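Local coordinates for NAD-dependent aldehyde dehydrogenase (Sinorhizobium meliloti, PDB 3U4J), which probably oxidises aldehydes with NAD or NADP as acceptor, as a tetrameric member of the aldehyde dehydrogenase family, at residues R87-F92 and Q137-E142. Numbering follows the deposited sequence.
Sequences RSRLMF and QARALE
Arg139 starts with CG wedged between its backbone N and carbonyl carbon (chi1 70°) and runs straight on through chi2, which brings CD alongside Ser88 OG at 4.1 Å; the bend at chi3 then turns NE and the guanidinium on toward Arg89. Ser88 OG, anti to the backbone N (chi1 173°), points from helix 84-100 to helix 117-138, where it accepts no less than it spans: it is hydrogen-bonded to the carbonyl O of Ala135, so the serine ties the two helices together directly. This is helix-helix packing in the aldehyde dehydrogenase fold: helix 84-100 lies against the C-terminal end of helix 117-138, near where the chain leaves the helix for strand 143-146. The backbones come closest at Ser88 and Ala138, whose CA atoms are 6.1 Å apart, a spacing that the small side chains permit. One turn along, selenomethionine Met91 rests its SE atom 4.1 Å from Ala138 CB, and the same side chain also touches Ala134 and Ala135. The guanidinium plane of Arg89 stands 81° from that of Arg139, with the two NH2 atoms 4.2 Å apart. Asp129 of a neighbouring subunit probably offsets this pairing of like charges, since its OD1 forms salt bridges with both Arg89 NH2 and Arg139 NH1. Glu465 of the same subunit takes Arg139 NE, so the arginine pair belongs to the subunit interface as much as to the helix packing. A water completes the link within the chain, donating to Ser88 OG at 2.8 Å and accepting from Arg139 NH1 at 3.0 Å.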
loop_
_atom_site.group_PDB
_atom_site.type_symbol
_atom_site.label_atom_id
_atom_site.label_comp_id
_atom_site.label_asym_id
_atom_site.label_seq_id
_atom_site.Cartn_x
_atom_site.Cartn_y
_atom_site.Cartn_z
ATOM N N ARG A 87 5.646 21.852 -0.208
ATOM C CA ARG A 87 6.973 21.405 0.214
ATOM C C ARG A 87 7.711 20.827 -0.974
ATOM O O ARG A 87 8.883 21.079 -1.143
ATOM C CB ARG A 87 6.880 20.380 1.342
ATOM C CG ARG A 87 6.513 21.002 2.722
ATOM C CD ARG A 87 6.733 19.985 3.898
ATOM N NE ARG A 87 5.710 18.936 3.845
ATOM C CZ ARG A 87 4.507 19.018 4.403
ATOM N NH1 ARG A 87 4.170 20.104 5.098
ATOM N NH2 ARG A 87 3.631 18.028 4.241
ATOM N N SER A 88 6.988 20.061 -1.797
ATOM C CA SER A 88 7.545 19.420 -2.988
ATOM C C SER A 88 8.148 20.446 -3.965
ATOM O O SER A 88 9.265 20.261 -4.457
ATOM C CB SER A 88 6.437 18.581 -3.657
ATOM O OG SER A 88 6.852 18.067 -4.907
ATOM N N ARG A 89 7.396 21.497 -4.269
ATOM C CA ARG A 89 7.877 22.557 -5.168
ATOM C C ARG A 89 9.198 23.166 -4.680
ATOM O O ARG A 89 10.103 23.395 -5.474
ATOM C CB ARG A 89 6.821 23.649 -5.363
ATOM C CG ARG A 89 5.582 23.132 -6.134
ATOM C CD ARG A 89 4.424 24.154 -6.312
ATOM N NE ARG A 89 3.219 23.415 -6.736
ATOM C CZ ARG A 89 2.051 23.372 -6.090
ATOM N NH1 ARG A 89 1.848 24.077 -4.972
ATOM N NH2 ARG A 89 1.059 22.617 -6.586
ATOM N N LEU A 90 9.307 23.420 -3.378
ATOM C CA LEU A 90 10.532 23.982 -2.834
ATOM C C LEU A 90 11.693 22.994 -2.936
ATOM O O LEU A 90 12.817 23.382 -3.243
ATOM C CB LEU A 90 10.292 24.442 -1.391
ATOM C CG LEU A 90 9.300 25.638 -1.363
ATOM C CD1 LEU A 90 8.697 25.883 0.033
ATOM C CD2 LEU A 90 9.981 26.913 -1.930
HETATM N N MSE A 91 11.421 21.727 -2.670
HETATM C CA MSE A 91 12.443 20.674 -2.790
HETATM C C MSE A 91 12.881 20.454 -4.231
HETATM O O MSE A 91 14.048 20.137 -4.479
HETATM C CB MSE A 91 11.907 19.354 -2.211
HETATM C CG MSE A 91 11.611 19.456 -0.724
HETATM SE SE MSE A 91 10.547 17.976 -0.059
HETATM C CE MSE A 91 11.824 16.509 -0.379
ATOM N N PHE A 92 11.965 20.594 -5.193
ATOM C CA PHE A 92 12.382 20.495 -6.625
ATOM C C PHE A 92 13.330 21.638 -6.995
ATOM O O PHE A 92 14.287 21.458 -7.787
ATOM C CB PHE A 92 11.170 20.495 -7.571
ATOM C CG PHE A 92 10.542 19.139 -7.744
ATOM C CD1 PHE A 92 11.278 18.068 -8.290
ATOM C CD2 PHE A 92 9.225 18.921 -7.368
ATOM C CE1 PHE A 92 10.694 16.802 -8.449
ATOM C CE2 PHE A 92 8.636 17.657 -7.503
ATOM C CZ PHE A 92 9.359 16.600 -8.053
ATOM N N GLN A 137 7.608 12.164 -4.153
ATOM C CA GLN A 137 6.876 11.330 -3.201
ATOM C C GLN A 137 6.280 12.098 -2.032
ATOM O O GLN A 137 5.251 11.680 -1.504
ATOM C CB GLN A 137 7.770 10.188 -2.672
ATOM C CG GLN A 137 8.060 9.087 -3.728
ATOM C CD GLN A 137 6.760 8.559 -4.331
ATOM O OE1 GLN A 137 5.978 7.910 -3.648
ATOM N NE2 GLN A 137 6.510 8.875 -5.605
ATOM N N ALA A 138 6.923 13.199 -1.644
ATOM C CA ALA A 138 6.531 13.976 -0.473
ATOM C C ALA A 138 5.078 14.425 -0.538
ATOM O O ALA A 138 4.400 14.444 0.481
ATOM C CB ALA A 138 7.469 15.212 -0.257
ATOM N N ARG A 139 4.588 14.750 -1.730
ATOM C CA ARG A 139 3.203 15.230 -1.833
ATOM C C ARG A 139 2.136 14.115 -1.812
ATOM O O ARG A 139 0.953 14.379 -1.592
ATOM C CB ARG A 139 3.051 16.168 -3.035
ATOM C CG ARG A 139 3.144 15.508 -4.400
ATOM C CD ARG A 139 3.051 16.592 -5.459
ATOM N NE ARG A 139 1.719 17.181 -5.504
ATOM C CZ ARG A 139 1.346 18.067 -6.417
ATOM N NH1 ARG A 139 2.229 18.482 -7.324
ATOM N NH2 ARG A 139 0.104 18.534 -6.430
ATOM N N ALA A 140 2.560 12.873 -1.988
ATOM C CA ALA A 140 1.599 11.766 -2.063
ATOM C C ALA A 140 1.534 10.888 -0.799
ATOM O O ALA A 140 0.918 9.828 -0.820
ATOM C CB ALA A 140 1.901 10.910 -3.272
ATOM N N LEU A 141 2.191 11.310 0.275
ATOM C CA LEU A 141 2.251 10.526 1.492
ATOM C C LEU A 141 0.863 10.396 2.087
ATOM O O LEU A 141 0.112 11.371 2.159
ATOM C CB LEU A 141 3.211 11.144 2.498
ATOM C CG LEU A 141 4.668 11.246 2.014
ATOM C CD1 LEU A 141 5.512 11.927 3.087
ATOM C CD2 LEU A 141 5.200 9.873 1.678
ATOM N N GLU A 142 0.522 9.200 2.529
ATOM C CA GLU A 142 -0.843 8.955 2.962
ATOM C C GLU A 142 -0.898 8.185 4.280
ATOM O O GLU A 142 0.122 7.657 4.755
ATOM C CB GLU A 142 -1.601 8.204 1.841
ATOM C CG GLU A 142 -0.976 6.865 1.542
ATOM C CD GLU A 142 -1.490 6.209 0.257
ATOM O OE1 GLU A 142 -1.722 6.912 -0.754
ATOM O OE2 GLU A 142 -1.656 4.976 0.272
HETATM O O HOH W 1 5.217 18.318 -7.217
#